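Long-range contacts in putative esterase (Uncultured bacterium, PDB 7C4D), which probably hydrolyses carboxylic ester bonds, as expected of an esterase with the alpha/beta hydrolase fold: residues L174-I178 against W188-I192; A142-I146 against Q160-Y164; H65-M69 against N191-I195. All coordinates share one frame; numbering follows the deposited sequence.

Interaction 1: L174-I178 against W188-I192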
ATOM      1  N   LEU A 174       9.677  -3.482   8.641  1.00 56.38           N
ATOM      2  CA  LEU A 174      10.261  -4.487   7.765  1.00 62.33           C
ATOM      3  C   LEU A 174      10.304  -5.852   8.446  1.00 60.98           C
ATOM      4  O   LEU A 174      10.072  -6.878   7.804  1.00 61.73           O
ATOM      5  CB  LEU A 174      11.656  -4.020   7.342  1.00 67.22           C
ATOM      6  CG  LEU A 174      11.681  -2.764   6.469  1.00 64.62           C
ATOM      7  CD1 LEU A 174      13.105  -2.255   6.270  1.00 82.51           C
ATOM      8  CD2 LEU A 174      11.030  -3.051   5.131  1.00 62.30           C
ATOM      9  N   LEU A 175      10.565  -5.840   9.757  1.00 59.13           N
ATOM     10  CA  LEU A 175      10.763  -7.049  10.538  1.00 61.41           C
ATOM     11  C   LEU A 175       9.426  -7.716  10.839  1.00 72.26           C
ATOM     12  O   LEU A 175       9.394  -8.818  11.398  1.00 63.76           O
ATOM     13  CB  LEU A 175      11.446  -6.686  11.864  1.00 69.46           C
ATOM     14  CG  LEU A 175      12.970  -6.592  11.880  1.00 73.56           C
ATOM     15  CD1 LEU A 175      13.436  -6.104  13.237  1.00 77.66           C
ATOM     16  CD2 LEU A 175      13.620  -7.928  11.540  1.00 75.08           C
ATOM     17  N   LYS A 176       8.313  -7.041  10.527  1.00 62.10           N
ATOM     18  CA  LYS A 176       7.063  -7.764  10.657  1.00 57.05           C
ATOM     19  C   LYS A 176       6.976  -8.795   9.541  1.00 57.11           C
ATOM     20  O   LYS A 176       6.049  -9.598   9.571  1.00 59.10           O
ATOM     21  CB  LYS A 176       5.851  -6.834  10.584  1.00 59.25           C
ATOM     22  CG  LYS A 176       5.536  -6.089  11.859  1.00 73.32           C
ATOM     23  CD  LYS A 176       4.641  -4.925  11.538  1.00 85.44           C
ATOM     24  CE  LYS A 176       4.901  -3.734  12.428  1.00 83.79           C
ATOM     25  NZ  LYS A 176       4.155  -2.546  11.945  1.00 93.38           N
ATOM     26  N   ASN A 177       7.924  -8.767   8.579  1.00 60.38           N
ATOM     27  CA  ASN A 177       7.867  -9.639   7.405  1.00 60.20           C
ATOM     28  C   ASN A 177       8.670 -10.915   7.601  1.00 63.25           C
ATOM     29  O   ASN A 177       8.648 -11.813   6.744  1.00 63.61           O
ATOM     30  CB  ASN A 177       8.346  -8.949   6.140  1.00 59.80           C
ATOM     31  CG  ASN A 177       7.293  -7.987   5.654  1.00 60.41           C
ATOM     32  OD1 ASN A 177       6.283  -8.408   5.097  1.00 66.24           O
ATOM     33  ND2 ASN A 177       7.492  -6.714   5.931  1.00 53.86           N
ATOM     34  N   ILE A 178       9.379 -10.975   8.728  1.00 66.06           N
ATOM     35  CA  ILE A 178      10.090 -12.202   9.038  1.00 78.69           C
ATOM     36  C   ILE A 178       9.232 -13.080   9.960  1.00 69.35           C
ATOM     37  O   ILE A 178       8.719 -12.611  10.958  1.00 68.33           O
ATOM     38  CB  ILE A 178      11.526 -11.878   9.510  1.00 83.55           C
ATOM     39  CG1 ILE A 178      12.494 -13.027   9.225  1.00 86.42           C
ATOM     40  CG2 ILE A 178      11.586 -11.370  10.947  1.00 81.54           C
ATOM     41  CD1 ILE A 178      13.839 -12.562   8.748  1.00101.80           C
ATOM     42  N   TRP A 188      11.737 -15.051   5.235  1.00 85.11           N
ATOM     43  CA  TRP A 188      10.934 -13.936   4.769  1.00 70.44           C
ATOM     44  C   TRP A 188       9.603 -14.485   4.276  1.00 74.04           C
ATOM     45  O   TRP A 188       9.580 -15.464   3.539  1.00 74.05           O
ATOM     46  CB  TRP A 188      11.643 -13.171   3.652  1.00 71.05           C
ATOM     47  CG  TRP A 188      12.890 -12.463   4.083  1.00 72.65           C
ATOM     48  CD1 TRP A 188      14.176 -12.771   3.735  1.00 64.61           C
ATOM     49  CD2 TRP A 188      12.972 -11.308   4.941  1.00 75.94           C
ATOM     50  NE1 TRP A 188      15.046 -11.887   4.319  1.00 68.15           N
ATOM     51  CE2 TRP A 188      14.343 -10.978   5.066  1.00 70.71           C
ATOM     52  CE3 TRP A 188      12.034 -10.518   5.609  1.00 69.17           C
ATOM     53  CZ2 TRP A 188      14.786  -9.909   5.848  1.00 72.20           C
ATOM     54  CZ3 TRP A 188      12.476  -9.444   6.359  1.00 74.29           C
ATOM     55  CH2 TRP A 188      13.833  -9.149   6.491  1.00 70.33           C
ATOM     56  N   LYS A 189       8.496 -13.844   4.666  1.00 70.97           N
ATOM     57  CA  LYS A 189       7.223 -14.273   4.110  1.00 71.41           C
ATOM     58  C   LYS A 189       6.948 -13.555   2.794  1.00 60.04           C
ATOM     59  O   LYS A 189       6.106 -14.017   2.032  1.00 66.57           O
ATOM     60  CB  LYS A 189       6.057 -14.101   5.093  1.00 73.03           C
ATOM     61  CG  LYS A 189       5.762 -12.681   5.543  1.00 65.32           C
ATOM     62  CD  LYS A 189       5.178 -12.645   6.933  1.00 72.31           C
ATOM     63  CE  LYS A 189       4.287 -11.450   7.162  1.00 71.74           C
ATOM     64  NZ  LYS A 189       3.744 -11.469   8.534  1.00 79.76           N
ATOM     65  N   ILE A 190       7.632 -12.427   2.564  1.00 63.54           N
ATOM     66  CA  ILE A 190       7.518 -11.642   1.332  1.00 73.25           C
ATOM     67  C   ILE A 190       8.482 -12.123   0.239  1.00 65.70           C
ATOM     68  O   ILE A 190       9.627 -12.464   0.508  1.00 65.25           O
ATOM     69  CB  ILE A 190       7.739 -10.145   1.624  1.00 70.40           C
ATOM     70  CG1 ILE A 190       9.004  -9.913   2.452  1.00 65.62           C
ATOM     71  CG2 ILE A 190       6.512  -9.551   2.293  1.00 68.15           C
ATOM     72  CD1 ILE A 190       9.463  -8.473   2.472  1.00 79.30           C
ATOM     73  N   ASN A 191       8.028 -12.043  -1.016  1.00 65.17           N
ATOM     74  CA  ASN A 191       8.808 -12.390  -2.195  1.00 57.26           C
ATOM     75  C   ASN A 191       9.747 -11.249  -2.581  1.00 59.36           C
ATOM     76  O   ASN A 191       9.481 -10.509  -3.538  1.00 57.16           O
ATOM     77  CB  ASN A 191       7.880 -12.745  -3.349  1.00 60.19           C
ATOM     78  CG  ASN A 191       8.569 -13.407  -4.519  1.00 54.94           C
ATOM     79  OD1 ASN A 191       9.791 -13.473  -4.562  1.00 61.94           O
ATOM     80  ND2 ASN A 191       7.775 -13.881  -5.469  1.00 48.09           N
ATOM     81  N   ILE A 192      10.829 -11.109  -1.799  1.00 55.58           N
ATOM     82  CA  ILE A 192      11.857 -10.093  -1.974  1.00 64.80           C
ATOM     83  C   ILE A 192      12.420 -10.127  -3.401  1.00 65.23           C
ATOM     84  O   ILE A 192      12.728  -9.090  -3.978  1.00 68.23           O
ATOM     85  CB  ILE A 192      12.949 -10.267  -0.900  1.00 66.00           C
ATOM     86  CG1 ILE A 192      12.303 -10.440   0.478  1.00 66.59           C
ATOM     87  CG2 ILE A 192      13.995  -9.160  -0.941  1.00 76.08           C
ATOM     88  CD1 ILE A 192      13.007  -9.749   1.605  1.00 71.85           C
TER
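Lys189 lies along the backbone of Lys176 and Asn177, and its side chain can be traced atom by atom. CB comes within 3.8 Å of Asn177 O. CG sits between the backbone N and the carbonyl carbon (chi1 62°), which tucks it closer, 3.2 Å from Asn177 O. From there the chain runs extended: CD is still beside Asn177 O, CE moves over to Lys176 O, and NZ ends in a hydrogen bond to Lys176 O of 3.1 Å, lying in the plane of that carbonyl. The backbone N of Lys189 meanwhile donates to Asn177 O at 2.9 Å.

These bonds lie at the end of a two-stranded antiparallel sheet, 178-180 with 186-188. Ile178 and Trp188 form a non-hydrogen-bonded pair there and turn their side chains to the same face. The little hairpin belongs to the mostly helical insertion between strands 113-119 and 217-222, consistent with the cap of many alpha/beta hydrolases.

On that face, Ile178 CD1 stands almost exactly on the normal of the Trp188 six-membered ring, 3.9 Å from its centroid, a CH-pi contact. Ile192 CD1 lies over the opposite ring face, displaced toward the rim, and Leu174 O faces the ring edge in plane, 3.8 Å from Trp188 CZ3. Leu174 O also takes two donors from Asn177, its backbone N and ND2, both arriving from one side of the carbonyl plane, ND2 well above it. ND2 makes a second bond, to Tyr33 O. That grip fixes the amide, whose CB and CG lie crosswise against CG1, CG2 and CD1 of the buried Ile190, itself packed on Tyr33.

Interaction 2: A142-I146 against Q160-Y164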
ATOM      1  N   ALA A 142      19.272  -4.130   1.864  1.00 77.13           N
ATOM      2  CA  ALA A 142      19.193  -4.583   3.243  1.00 79.54           C
ATOM      3  C   ALA A 142      18.609  -5.992   3.337  1.00 80.87           C
ATOM      4  O   ALA A 142      19.206  -6.866   3.960  1.00 80.96           O
ATOM      5  CB  ALA A 142      18.389  -3.597   4.051  1.00 89.64           C
ATOM      6  N   LEU A 143      17.453  -6.197   2.694  1.00 83.28           N
ATOM      7  CA  LEU A 143      16.673  -7.420   2.819  1.00 95.04           C
ATOM      8  C   LEU A 143      17.354  -8.580   2.092  1.00 96.09           C
ATOM      9  O   LEU A 143      17.345  -9.706   2.594  1.00 93.54           O
ATOM     10  CB  LEU A 143      15.247  -7.202   2.288  1.00 96.74           C
ATOM     11  CG  LEU A 143      14.436  -6.048   2.897  1.00 91.09           C
ATOM     12  CD1 LEU A 143      13.059  -5.983   2.274  1.00 87.27           C
ATOM     13  CD2 LEU A 143      14.302  -6.169   4.405  1.00 89.38           C
ATOM     14  N   LYS A 144      17.920  -8.289   0.911  1.00 91.56           N
ATOM     15  CA  LYS A 144      18.619  -9.269   0.087  1.00103.39           C
ATOM     16  C   LYS A 144      19.831  -9.827   0.838  1.00107.34           C
ATOM     17  O   LYS A 144      20.244 -10.961   0.601  1.00105.18           O
ATOM     18  CB  LYS A 144      19.037  -8.617  -1.236  1.00108.90           C
ATOM     19  CG  LYS A 144      19.558  -9.564  -2.310  1.00104.25           C
ATOM     20  CD  LYS A 144      20.091  -8.848  -3.532  1.00106.76           C
ATOM     21  CE  LYS A 144      20.993  -9.732  -4.365  1.00107.50           C
ATOM     22  NZ  LYS A 144      20.827  -9.454  -5.811  1.00113.03           N
ATOM     23  N   SER A 145      20.357  -9.026   1.776  1.00110.66           N
ATOM     24  CA  SER A 145      21.643  -9.234   2.423  1.00119.17           C
ATOM     25  C   SER A 145      21.483  -9.881   3.799  1.00130.02           C
ATOM     26  O   SER A 145      22.468 -10.280   4.419  1.00131.80           O
ATOM     27  CB  SER A 145      22.387  -7.926   2.524  1.00118.02           C
ATOM     28  OG  SER A 145      22.831  -7.491   1.246  1.00119.12           O
ATOM     29  N   ILE A 146      20.240  -9.957   4.284  1.00137.08           N
ATOM     30  CA  ILE A 146      19.949 -10.713   5.490  1.00135.05           C
ATOM     31  C   ILE A 146      19.639 -12.152   5.078  1.00132.04           C
ATOM     32  O   ILE A 146      18.872 -12.376   4.140  1.00122.37           O
ATOM     33  CB  ILE A 146      18.812 -10.053   6.305  1.00129.32           C
ATOM     34  CG1 ILE A 146      19.185  -8.651   6.807  1.00132.70           C
ATOM     35  CG2 ILE A 146      18.321 -10.958   7.432  1.00122.12           C
ATOM     36  CD1 ILE A 146      20.573  -8.522   7.422  1.00129.01           C
ATOM     37  N   GLN A 160      21.112  -6.689  13.122  1.00147.93           N
ATOM     38  CA  GLN A 160      21.679  -6.742  11.780  1.00151.80           C
ATOM     39  C   GLN A 160      21.174  -5.567  10.940  1.00158.68           C
ATOM     40  O   GLN A 160      21.955  -4.937  10.227  1.00155.59           O
ATOM     41  CB  GLN A 160      21.339  -8.069  11.099  1.00141.25           C
ATOM     42  CG  GLN A 160      22.237  -9.221  11.516  1.00145.15           C
ATOM     43  CD  GLN A 160      21.679 -10.544  11.054  1.00156.62           C
ATOM     44  OE1 GLN A 160      21.713 -10.879   9.872  1.00160.68           O
ATOM     45  NE2 GLN A 160      21.150 -11.310  11.995  1.00161.27           N
ATOM     46  N   LEU A 161      19.863  -5.292  11.032  1.00161.66           N
ATOM     47  CA  LEU A 161      19.205  -4.211  10.306  1.00153.95           C
ATOM     48  C   LEU A 161      19.515  -2.867  10.965  1.00159.84           C
ATOM     49  O   LEU A 161      19.273  -1.815  10.372  1.00155.91           O
ATOM     50  CB  LEU A 161      17.689  -4.469  10.265  1.00138.98           C
ATOM     51  CG  LEU A 161      17.057  -4.694   8.888  1.00124.76           C
ATOM     52  CD1 LEU A 161      17.749  -5.815   8.121  1.00125.70           C
ATOM     53  CD2 LEU A 161      15.579  -5.013   9.026  1.00103.25           C
ATOM     54  N   SER A 162      20.053  -2.918  12.193  1.00166.92           N
ATOM     55  CA  SER A 162      20.441  -1.737  12.951  1.00164.66           C
ATOM     56  C   SER A 162      21.538  -0.973  12.210  1.00160.81           C
ATOM     57  O   SER A 162      21.592   0.254  12.265  1.00151.72           O
ATOM     58  CB  SER A 162      20.872  -2.113  14.351  1.00156.38           C
ATOM     59  OG  SER A 162      20.993  -0.967  15.179  1.00153.33           O
ATOM     60  N   ARG A 163      22.385  -1.722  11.494  1.00160.64           N
ATOM     61  CA  ARG A 163      23.543  -1.188  10.798  1.00158.21           C
ATOM     62  C   ARG A 163      23.112  -0.584   9.462  1.00154.18           C
ATOM     63  O   ARG A 163      23.732   0.365   8.989  1.00148.70           O
ATOM     64  CB  ARG A 163      24.581  -2.296  10.577  1.00163.11           C
ATOM     65  CG  ARG A 163      24.604  -3.375  11.653  1.00163.37           C
ATOM     66  CD  ARG A 163      25.611  -3.205  12.780  1.00164.47           C
ATOM     67  NE  ARG A 163      25.415  -2.048  13.646  1.00164.19           N
ATOM     68  CZ  ARG A 163      26.301  -1.072  13.827  1.00163.77           C
ATOM     69  NH1 ARG A 163      26.025  -0.067  14.640  1.00161.77           N
ATOM     70  NH2 ARG A 163      27.465  -1.106  13.201  1.00163.33           N
ATOM     71  N   TYR A 164      22.044  -1.139   8.873  1.00163.13           N
ATOM     72  CA  TYR A 164      21.580  -0.782   7.539  1.00172.16           C
ATOM     73  C   TYR A 164      20.720   0.485   7.570  1.00180.34           C
ATOM     74  O   TYR A 164      21.058   1.480   6.930  1.00191.24           O
ATOM     75  CB  TYR A 164      20.807  -1.943   6.904  1.00175.24           C
ATOM     76  CG  TYR A 164      21.645  -3.023   6.268  1.00177.61           C
ATOM     77  CD1 TYR A 164      22.282  -2.814   5.054  1.00170.44           C
ATOM     78  CD2 TYR A 164      21.769  -4.271   6.862  1.00184.14           C
ATOM     79  CE1 TYR A 164      23.041  -3.808   4.457  1.00168.32           C
ATOM     80  CE2 TYR A 164      22.521  -5.277   6.278  1.00180.54           C
ATOM     81  CZ  TYR A 164      23.160  -5.042   5.073  1.00170.54           C
ATOM     82  OH  TYR A 164      23.903  -6.027   4.491  1.00161.83           O
TER
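Ala142 sits over one face of the Tyr164 ring: its CA is a CH-pi partner 4.1 Å from the ring centroid, close to the normal, and its CB reaches Tyr164 CG at 4.0 Å over the same face. Further along the ring, Ile146 CD1 comes obliquely to Tyr164 CE2, and Ser145 CB sits 3.1 Å from Tyr164 OH. The tightest carbon pair is Ile146 CG1 with Leu161 CD1, at 3.4 Å shorter than a relaxed van der Waals contact. CD1 of Ile146 also meets CB and OE1 of Gln160.

Behind this first shell, Ile146 is placed by its own torsion: CG1 lies anti to the carbonyl carbon (chi1 -63°), which points that branch at helix 154-164, and the side chain also touches Trp188. Ser145 OG is tied back to Ala141 O of helix 131-144, and Gln160 OE1 has a weak bond to Lys152 NZ. The contact packs 142-146, on helix 131-144, against 160-164 of helix 154-164. No hydrogen bond spans the two segments, so the contact rests on shape and dispersion, with Ser145 OG, and more weakly Gln160 OE1, bonded outside the two segments.

Interaction 3: H65-M69 against N191-I195; sequences HADDM and NIDSI
A capped helix start meets a loop of the hydrolase core here: Asn191, the N-cap of helix 192-196, and Ser194 in its first turn face His65 to Met69, which lie between strand 51-55 and helix 71-84. Ser194 OG donates to Asp67 O at 2.6 Å, a short bond arriving from well above the carbonyl plane, 55° out of it. With OG anti to the backbone N (chi1 170°), the hydroxyl points out of the helix at the loop. Asp67 O also accepts from Asn198 ND2, so the side chains of Ser194 and Asn198 both bond to one carbonyl.

Beside it, the planes of the His65 ring and the Asn191 amide are nearly parallel, with His65 ND1 3.3 Å from Asn191 CB. His65 NE2 is bonded to Lys189 O. Asn191 ND2 lies 2.9 Å from Ala66 O at an angle too poor for a hydrogen bond; its partner is Asn59 OD1. Further along both segments, Met69 SD packs on Ile195 CG1 at 3.7 Å. Asn191 OD1 itself accepts from Ser194 N at 3.1 Å, nearly straight at 167°, the side-chain-to-backbone bond typical of an asparagine N-cap.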
ATOM      1  N   HIS A  65       2.590 -15.923  -3.785  1.00 59.68           N
ATOM      2  CA  HIS A  65       3.760 -15.356  -4.423  1.00 49.31           C
ATOM      3  C   HIS A  65       3.629 -15.510  -5.930  1.00 53.93           C
ATOM      4  O   HIS A  65       2.888 -16.374  -6.394  1.00 61.66           O
ATOM      5  CB  HIS A  65       5.016 -16.008  -3.856  1.00 51.00           C
ATOM      6  CG  HIS A  65       5.346 -15.548  -2.480  1.00 55.27           C
ATOM      7  ND1 HIS A  65       6.632 -15.513  -2.016  1.00 58.15           N
ATOM      8  CD2 HIS A  65       4.565 -15.084  -1.472  1.00 56.82           C
ATOM      9  CE1 HIS A  65       6.651 -15.078  -0.768  1.00 61.05           C
ATOM     10  NE2 HIS A  65       5.391 -14.816  -0.408  1.00 58.10           N
ATOM     11  N   ALA A  66       4.260 -14.576  -6.661  1.00 58.12           N
ATOM     12  CA  ALA A  66       4.367 -14.542  -8.115  1.00 58.58           C
ATOM     13  C   ALA A  66       5.558 -13.660  -8.497  1.00 54.85           C
ATOM     14  O   ALA A  66       6.104 -12.970  -7.645  1.00 54.97           O
ATOM     15  CB  ALA A  66       3.071 -14.094  -8.756  1.00 57.87           C
ATOM     16  N   ASP A  67       6.009 -13.757  -9.760  1.00 68.98           N
ATOM     17  CA  ASP A  67       7.205 -13.065 -10.233  1.00 64.52           C
ATOM     18  C   ASP A  67       6.841 -11.671 -10.721  1.00 51.20           C
ATOM     19  O   ASP A  67       7.545 -10.720 -10.418  1.00 59.24           O
ATOM     20  CB  ASP A  67       7.894 -13.838 -11.359  1.00 76.42           C
ATOM     21  CG  ASP A  67       8.419 -15.194 -10.918  1.00 83.78           C
ATOM     22  OD1 ASP A  67       9.236 -15.231  -9.969  1.00 90.79           O
ATOM     23  OD2 ASP A  67       7.988 -16.201 -11.512  1.00 85.96           O
ATOM     24  N   ASP A  68       5.755 -11.595 -11.496  1.00 46.11           N
ATOM     25  CA  ASP A  68       5.178 -10.340 -11.953  1.00 55.95           C
ATOM     26  C   ASP A  68       4.420  -9.668 -10.794  1.00 62.95           C
ATOM     27  O   ASP A  68       3.540 -10.271 -10.165  1.00 53.25           O
ATOM     28  CB  ASP A  68       4.202 -10.589 -13.106  1.00 56.93           C
ATOM     29  CG  ASP A  68       3.619  -9.306 -13.652  1.00 63.27           C
ATOM     30  OD1 ASP A  68       4.335  -8.313 -13.625  1.00 68.02           O
ATOM     31  OD2 ASP A  68       2.451  -9.317 -14.081  1.00 76.58           O
ATOM     32  N   MET A  69       4.777  -8.407 -10.545  1.00 52.95           N
ATOM     33  CA  MET A  69       4.126  -7.510  -9.605  1.00 53.78           C
ATOM     34  C   MET A  69       3.787  -6.179 -10.282  1.00 52.07           C
ATOM     35  O   MET A  69       3.898  -5.130  -9.658  1.00 54.82           O
ATOM     36  CB  MET A  69       5.128  -7.150  -8.507  1.00 48.45           C
ATOM     37  CG  MET A  69       5.016  -7.969  -7.303  1.00 46.23           C
ATOM     38  SD  MET A  69       6.208  -7.322  -6.152  1.00 57.92           S
ATOM     39  CE  MET A  69       5.206  -6.118  -5.281  1.00 56.69           C
ATOM     40  N   ASN A 191       8.028 -12.043  -1.016  1.00 65.17           N
ATOM     41  CA  ASN A 191       8.808 -12.390  -2.195  1.00 57.26           C
ATOM     42  C   ASN A 191       9.747 -11.249  -2.581  1.00 59.36           C
ATOM     43  O   ASN A 191       9.481 -10.509  -3.538  1.00 57.16           O
ATOM     44  CB  ASN A 191       7.880 -12.745  -3.349  1.00 60.19           C
ATOM     45  CG  ASN A 191       8.569 -13.407  -4.519  1.00 54.94           C
ATOM     46  OD1 ASN A 191       9.791 -13.473  -4.562  1.00 61.94           O
ATOM     47  ND2 ASN A 191       7.775 -13.881  -5.469  1.00 48.09           N
ATOM     48  N   ILE A 192      10.829 -11.109  -1.799  1.00 55.58           N
ATOM     49  CA  ILE A 192      11.857 -10.093  -1.974  1.00 64.80           C
ATOM     50  C   ILE A 192      12.420 -10.127  -3.401  1.00 65.23           C
ATOM     51  O   ILE A 192      12.728  -9.090  -3.978  1.00 68.23           O
ATOM     52  CB  ILE A 192      12.949 -10.267  -0.900  1.00 66.00           C
ATOM     53  CG1 ILE A 192      12.303 -10.440   0.478  1.00 66.59           C
ATOM     54  CG2 ILE A 192      13.995  -9.160  -0.941  1.00 76.08           C
ATOM     55  CD1 ILE A 192      13.007  -9.749   1.605  1.00 71.85           C
ATOM     56  N   ASP A 193      12.517 -11.316  -3.992  1.00 61.35           N
ATOM     57  CA  ASP A 193      13.091 -11.437  -5.318  1.00 66.55           C
ATOM     58  C   ASP A 193      12.193 -10.771  -6.353  1.00 62.42           C
ATOM     59  O   ASP A 193      12.686 -10.025  -7.212  1.00 54.60           O
ATOM     60  CB  ASP A 193      13.399 -12.888  -5.706  1.00 76.48           C
ATOM     61  CG  ASP A 193      14.264 -12.958  -6.957  1.00 85.53           C
ATOM     62  OD1 ASP A 193      15.431 -12.499  -6.888  1.00 86.50           O
ATOM     63  OD2 ASP A 193      13.754 -13.412  -8.006  1.00 87.38           O
ATOM     64  N   SER A 194      10.895 -11.094  -6.306  1.00 54.57           N
ATOM     65  CA  SER A 194       9.951 -10.480  -7.228  1.00 54.01           C
ATOM     66  C   SER A 194       9.933  -8.960  -7.029  1.00 57.34           C
ATOM     67  O   SER A 194       9.911  -8.197  -7.999  1.00 52.33           O
ATOM     68  CB  SER A 194       8.569 -11.098  -7.145  1.00 59.50           C
ATOM     69  OG  SER A 194       7.605 -10.345  -7.892  1.00 56.44           O
ATOM     70  N   ILE A 195       9.986  -8.523  -5.767  1.00 58.17           N
ATOM     71  CA  ILE A 195       9.973  -7.092  -5.463  1.00 61.20           C
ATOM     72  C   ILE A 195      11.146  -6.392  -6.169  1.00 60.58           C
ATOM     73  O   ILE A 195      10.942  -5.409  -6.885  1.00 61.77           O
ATOM     74  CB  ILE A 195       9.941  -6.829  -3.937  1.00 54.15           C
ATOM     75  CG1 ILE A 195       8.607  -7.216  -3.285  1.00 54.24           C
ATOM     76  CG2 ILE A 195      10.315  -5.403  -3.614  1.00 49.73           C
ATOM     77  CD1 ILE A 195       8.622  -7.156  -1.762  1.00 62.86           C
TER

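Following the chain from the N terminus, after strand 51-55 it runs through loop 65-69, where interaction 3 begins, then through strands 90-95 and 113-119 before entering the helical insertion. There helix 131-144 and helix 154-164 turn back on each other in interaction 2, a short closure. Interaction 1 follows it in series, joining the end of helix 168-175 to the exit of strand 186-188. Interaction 3 spans both: its long loop returns at 191-195, sharing Asn191 and Ile192 with interaction 1. Leu143 packs on Ile192, and the His65 to Lys189 bond ties interaction 3 to interaction 1; together they link helices 131-144 and 154-164 of the insertion to the core loop 65-69.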